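PDB 3U24: putative Lipoprotein from Shewanella oneidensis, which is of unknown function but binds zinc and calcium ions and belongs to the DUF885 family, whose distant relatives include metallopeptidases. Local coordinates for residues Asp318-Val323 with Val379-Gly384; Ser310-Lys315 with Asn398-Gln403. One frame throughout, in Å; residues are numbered along the deposited sequence.

Read from the N terminus, the chain leaves helix 298-309 through the loop 310-315 and enters helix 319-337 at 318-323. It then builds a small mixed sheet, and the loop 379-384 behind its central strand returns to that helix start, closing interaction 1. After helix 387-396 the chain comes back with 398-403 to the earlier loop and closes interaction 2. The shorter closure is thus nested within the longer. The contacts touch: Phe319 and Glu322 of interaction 1 pack on Val314 and Leu402 of interaction 2. Together they join the start of helix 319-337 to the end of the sheet's central strand, and the loop before that helix to the start of helix 401-409.

Interaction 1 (Asp318-Val323 with Val379-Gly384); sequences DFVSEV and VTPLDG. With ZN (zinc ion), chain J.
Val379 meets Phe319, Val320 and Val323 where the last residue of strand 376-379, the central strand of a three-stranded mixed sheet, runs against the first turn of helix 319-337. The helical turn packs on the end of the strand and the loop that follows it, an example of how one branched side chain can serve several helix positions. The apolar contacts carry it. CG1 of Val379 approaches the Phe319 ring obliquely, 3.5 Å from CE2, and the same methyl lies 4.0 Å from CG2 of Val320. With CG1 anti to its backbone N (chi1 168°), Val379 leaves CG2 to meet Val323 tip to tip, 3.9 Å from CG1 of that residue. Further along the loop, CB of Pro381 sits 4.1 Å from Val320 CG2, while CD1 of Leu382 comes within 4.3 Å of Phe319 CG. Leu394 of helix 387-396 also packs against the ring. Truncation of Phe319 to an alanine here would probably open a gap between Val379 and Leu382 and leave both less firmly held.

The carbonyl O of Thr380 also approaches the ring obliquely, 4.0 Å from Phe319 CD2. Polar bonds hold the loop from outside: Thr380 OG1 pairs with Thr353 OG1, and Leu382 O accepts from Arg316 NE. Within the helix start, the backbone bond from Glu322 N to Asp318 O marks the first turn.

Metal binding concerns the helix alone. Glu322 bends at chi2 (60°), and its OE2, which also pairs with Gln326 NE2, holds a zinc ion at a long 2.6 Å. Two waters also bind this zinc ion, water 1 at 2.3 Å and water 2 farther out.

Interaction 2 (Ser310-Lys315 with Asn398-Gln403); sequences STKHVK and NHWILQ. With ZN (zinc ion), chain I; ZN (zinc ion), chain E; ZN (zinc ion), chain G.
His399 N donates to Lys312 O across 2.9 Å with an N-H...O angle of 156°, a bond that joins the loop 310-315 to the approach of helix 401-409 near the point where the CA atoms of His313 and Asn398 come within 4.3 Å. The helix approach is an asparagine-capped turn. Asn398 OD1 accepts from Ile401 N at 3.1 Å and more weakly from Trp400 N. Its chi1 of 61° places CG between the backbone N and the carbonyl carbon, which lets OD1 reach both amides, Ile401 N meeting it from above the side-chain carbonyl plane, while ND2 is bound to Arg395 O.

The case shows how a lysine can contribute through its carbons. Lys312 runs alongside His399 in the same direction, and its CE rests over the imidazole face, 3.9 Å from the centroid and 10° off the ring normal, a CH-pi contact. The same chain crosses Trp400 at about a right angle, CD lying 3.9 Å from CH2. Farther along, CG1 of Val314 packs on CD2 of Leu402.

Both histidines are zinc ligands, each held in its own way. His313 ND1 donates to Val314 O at 2.6 Å, with the oxygen in the ring plane, which fixes the rotation of the imidazole and presents NE2 to a zinc ion 1.9 Å away; Glu391 binds the same metal. His399 instead uses both ring nitrogens, ND1 for one zinc ion and NE2 for another, so its ring bridges two metals. On the face opposite Lys312 CE lies the amide of Gln403. Its NE2 donates to His399 O and also to water 3, a ligand of the second of these zinc ions; Gln403 NE2 and water 3 are 3.1 Å apart.

Interaction 1 (Asp318-Val323 with Val379-Gly384)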
# COMPACT_ATOMS: atom_id res chain seq x y z
N ASP A 318 1.32 5.45 28.45
CA ASP A 318 0.93 6.76 27.93
C ASP A 318 1.03 6.93 26.42
O ASP A 318 0.92 8.03 25.93
CB ASP A 318 1.76 7.85 28.62
CG ASP A 318 1.53 7.87 30.12
OD1 ASP A 318 0.40 7.56 30.55
OD2 ASP A 318 2.49 8.19 30.85
N PHE A 319 1.23 5.86 25.68
CA PHE A 319 1.50 5.93 24.27
C PHE A 319 0.34 6.66 23.54
O PHE A 319 0.55 7.65 22.83
CB PHE A 319 1.71 4.52 23.69
CG PHE A 319 2.05 4.51 22.24
CD1 PHE A 319 3.30 4.89 21.80
CD2 PHE A 319 1.12 4.10 21.29
CE1 PHE A 319 3.62 4.89 20.44
CE2 PHE A 319 1.43 4.10 19.93
CZ PHE A 319 2.67 4.51 19.50
N VAL A 320 -0.86 6.17 23.77
CA VAL A 320 -2.08 6.67 23.11
C VAL A 320 -2.37 8.13 23.52
O VAL A 320 -2.61 8.94 22.68
CB VAL A 320 -3.28 5.73 23.38
CG1 VAL A 320 -4.56 6.32 22.84
CG2 VAL A 320 -3.03 4.34 22.74
N SER A 321 -2.30 8.46 24.79
CA SER A 321 -2.37 9.84 25.26
C SER A 321 -1.32 10.75 24.66
O SER A 321 -1.63 11.93 24.43
CB SER A 321 -2.16 9.88 26.76
OG SER A 321 -3.30 9.37 27.37
N GLU A 322 -0.10 10.25 24.44
CA GLU A 322 0.95 11.13 23.88
C GLU A 322 0.52 11.49 22.47
O GLU A 322 0.67 12.65 22.04
CB GLU A 322 2.34 10.50 23.93
CG GLU A 322 3.50 11.31 23.30
CD GLU A 322 3.70 12.69 23.95
OE1 GLU A 322 3.47 12.81 25.16
OE2 GLU A 322 4.08 13.67 23.26
N VAL A 323 -0.06 10.51 21.77
CA VAL A 323 -0.57 10.76 20.45
C VAL A 323 -1.67 11.78 20.44
O VAL A 323 -1.63 12.70 19.60
CB VAL A 323 -1.03 9.47 19.72
CG1 VAL A 323 -1.52 9.82 18.33
CG2 VAL A 323 0.13 8.46 19.60
N VAL A 379 -4.54 3.88 16.60
CA VAL A 379 -3.25 3.84 17.27
C VAL A 379 -3.34 2.65 18.20
O VAL A 379 -4.21 2.64 19.08
CB VAL A 379 -3.03 5.11 18.09
CG1 VAL A 379 -1.84 4.95 19.02
CG2 VAL A 379 -2.83 6.30 17.16
N THR A 380 -2.49 1.64 18.01
CA THR A 380 -2.57 0.42 18.82
C THR A 380 -1.91 0.57 20.18
O THR A 380 -0.67 0.73 20.21
CB THR A 380 -1.94 -0.81 18.14
OG1 THR A 380 -2.50 -0.93 16.83
CG2 THR A 380 -2.22 -2.11 18.97
N PRO A 381 -2.73 0.49 21.28
CA PRO A 381 -2.06 0.39 22.59
C PRO A 381 -1.11 -0.83 22.64
O PRO A 381 -1.22 -1.81 21.85
CB PRO A 381 -3.23 0.30 23.63
CG PRO A 381 -4.47 0.04 22.85
CD PRO A 381 -4.21 0.47 21.42
N LEU A 382 -0.16 -0.72 23.56
CA LEU A 382 0.84 -1.75 23.75
C LEU A 382 0.37 -2.61 24.93
O LEU A 382 0.80 -2.43 26.07
CB LEU A 382 2.19 -1.08 23.97
CG LEU A 382 2.48 0.02 22.95
CD1 LEU A 382 3.82 0.69 23.18
CD2 LEU A 382 2.36 -0.55 21.55
N ASP A 383 -0.59 -3.48 24.64
CA ASP A 383 -1.04 -4.54 25.54
C ASP A 383 -0.97 -5.79 24.68
O ASP A 383 -1.05 -5.71 23.45
CB ASP A 383 -2.48 -4.31 26.01
CG ASP A 383 -3.48 -4.06 24.84
OD1 ASP A 383 -3.82 -2.89 24.60
OD2 ASP A 383 -3.93 -5.02 24.15
N GLY A 384 -0.83 -6.95 25.32
CA GLY A 384 -0.72 -8.22 24.58
C GLY A 384 0.74 -8.58 24.37
O GLY A 384 1.19 -9.66 24.81
ZN ZN J . 5.37 15.83 23.92
O HOH W 1 6.81 14.70 25.33
O HOH W 2 6.79 16.45 21.87

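Interaction 2 (Ser310-Lys315 with Asn398-Gln403)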
# COMPACT_ATOMS: atom_id res chain seq x y z
N SER A 310 17.46 6.36 21.09
CA SER A 310 16.22 5.62 21.00
C SER A 310 15.69 5.20 22.37
O SER A 310 14.54 4.80 22.48
CB SER A 310 16.42 4.36 20.16
OG SER A 310 16.81 4.74 18.84
N THR A 311 16.54 5.24 23.40
CA THR A 311 16.04 4.97 24.72
C THR A 311 15.20 6.10 25.30
O THR A 311 14.62 5.92 26.32
CB THR A 311 17.16 4.61 25.72
OG1 THR A 311 17.96 5.78 25.97
CG2 THR A 311 18.04 3.45 25.15
N LYS A 312 15.14 7.27 24.68
CA LYS A 312 14.20 8.29 25.16
C LYS A 312 12.89 8.08 24.43
O LYS A 312 12.81 8.26 23.20
CB LYS A 312 14.74 9.71 24.95
CG LYS A 312 13.93 10.83 25.66
CD LYS A 312 14.46 12.23 25.29
CE LYS A 312 13.53 13.38 25.72
NZ LYS A 312 13.32 13.43 27.19
N HIS A 313 11.85 7.69 25.16
CA HIS A 313 10.56 7.41 24.52
C HIS A 313 9.48 7.59 25.49
O HIS A 313 9.72 7.64 26.69
CB HIS A 313 10.50 6.01 23.95
CG HIS A 313 10.74 4.94 24.97
ND1 HIS A 313 9.82 4.60 25.87
CD2 HIS A 313 11.85 4.16 25.23
CE1 HIS A 313 10.30 3.64 26.67
NE2 HIS A 313 11.53 3.33 26.24
N VAL A 314 8.25 7.69 24.99
CA VAL A 314 7.12 7.82 25.88
C VAL A 314 7.00 6.55 26.69
O VAL A 314 7.36 5.47 26.21
CB VAL A 314 5.79 8.13 25.11
CG1 VAL A 314 5.36 6.95 24.25
CG2 VAL A 314 4.70 8.49 26.11
N LYS A 315 6.53 6.68 27.93
CA LYS A 315 6.20 5.54 28.78
C LYS A 315 5.09 4.77 28.10
O LYS A 315 4.19 5.35 27.52
CB LYS A 315 5.74 5.96 30.19
CG LYS A 315 6.85 6.07 31.24
CD LYS A 315 6.39 6.83 32.50
CE LYS A 315 6.87 8.30 32.51
NZ LYS A 315 5.97 9.23 33.27
N ASN A 398 10.26 6.31 19.12
CA ASN A 398 10.85 7.04 20.22
C ASN A 398 10.41 8.54 20.28
O ASN A 398 9.51 8.96 19.59
CB ASN A 398 12.37 6.85 20.13
CG ASN A 398 12.94 7.37 18.84
OD1 ASN A 398 12.78 8.56 18.55
ND2 ASN A 398 13.59 6.49 18.01
N HIS A 399 11.01 9.34 21.15
CA HIS A 399 10.54 10.72 21.40
C HIS A 399 10.44 11.51 20.11
O HIS A 399 9.51 12.29 19.91
CB HIS A 399 11.52 11.40 22.36
CG HIS A 399 11.22 12.86 22.61
ND1 HIS A 399 10.19 13.28 23.39
CD2 HIS A 399 11.88 14.00 22.19
CE1 HIS A 399 10.17 14.61 23.43
NE2 HIS A 399 11.20 15.05 22.68
N TRP A 400 11.41 11.33 19.23
CA TRP A 400 11.40 11.99 17.93
C TRP A 400 10.59 11.30 16.86
O TRP A 400 9.81 11.97 16.15
CB TRP A 400 12.81 12.21 17.46
CG TRP A 400 13.63 13.02 18.46
CD1 TRP A 400 13.71 14.39 18.56
CD2 TRP A 400 14.46 12.52 19.56
NE1 TRP A 400 14.54 14.76 19.58
CE2 TRP A 400 15.02 13.68 20.21
CE3 TRP A 400 14.76 11.28 20.05
CZ2 TRP A 400 15.85 13.59 21.31
CZ3 TRP A 400 15.62 11.18 21.13
CH2 TRP A 400 16.15 12.31 21.74
N ILE A 401 10.73 10.00 16.72
CA ILE A 401 10.11 9.30 15.61
C ILE A 401 8.59 9.30 15.77
O ILE A 401 7.88 9.34 14.79
CB ILE A 401 10.64 7.86 15.44
CG1 ILE A 401 12.10 7.86 14.95
CG2 ILE A 401 9.74 7.00 14.57
CD1 ILE A 401 12.40 8.50 13.62
N LEU A 402 8.09 9.26 17.00
CA LEU A 402 6.66 9.34 17.23
C LEU A 402 6.04 10.64 16.67
O LEU A 402 4.94 10.64 16.18
CB LEU A 402 6.37 9.18 18.72
CG LEU A 402 4.89 9.17 19.11
CD1 LEU A 402 4.10 8.13 18.27
CD2 LEU A 402 4.71 8.97 20.62
N GLN A 403 6.79 11.75 16.73
CA GLN A 403 6.33 13.03 16.23
C GLN A 403 6.31 12.99 14.69
O GLN A 403 5.33 13.35 14.05
CB GLN A 403 7.25 14.14 16.74
CG GLN A 403 7.27 14.35 18.25
CD GLN A 403 8.25 15.47 18.63
OE1 GLN A 403 8.06 16.62 18.23
NE2 GLN A 403 9.32 15.14 19.36
ZN ZN I . 8.55 11.98 24.61
ZN ZN E . 12.78 2.31 27.33
ZN ZN G . 11.72 17.03 22.44
O HOH W 3 11.51 17.16 20.21
O HOH W 4 13.92 17.13 22.50
O HOH W 5 7.28 10.69 23.32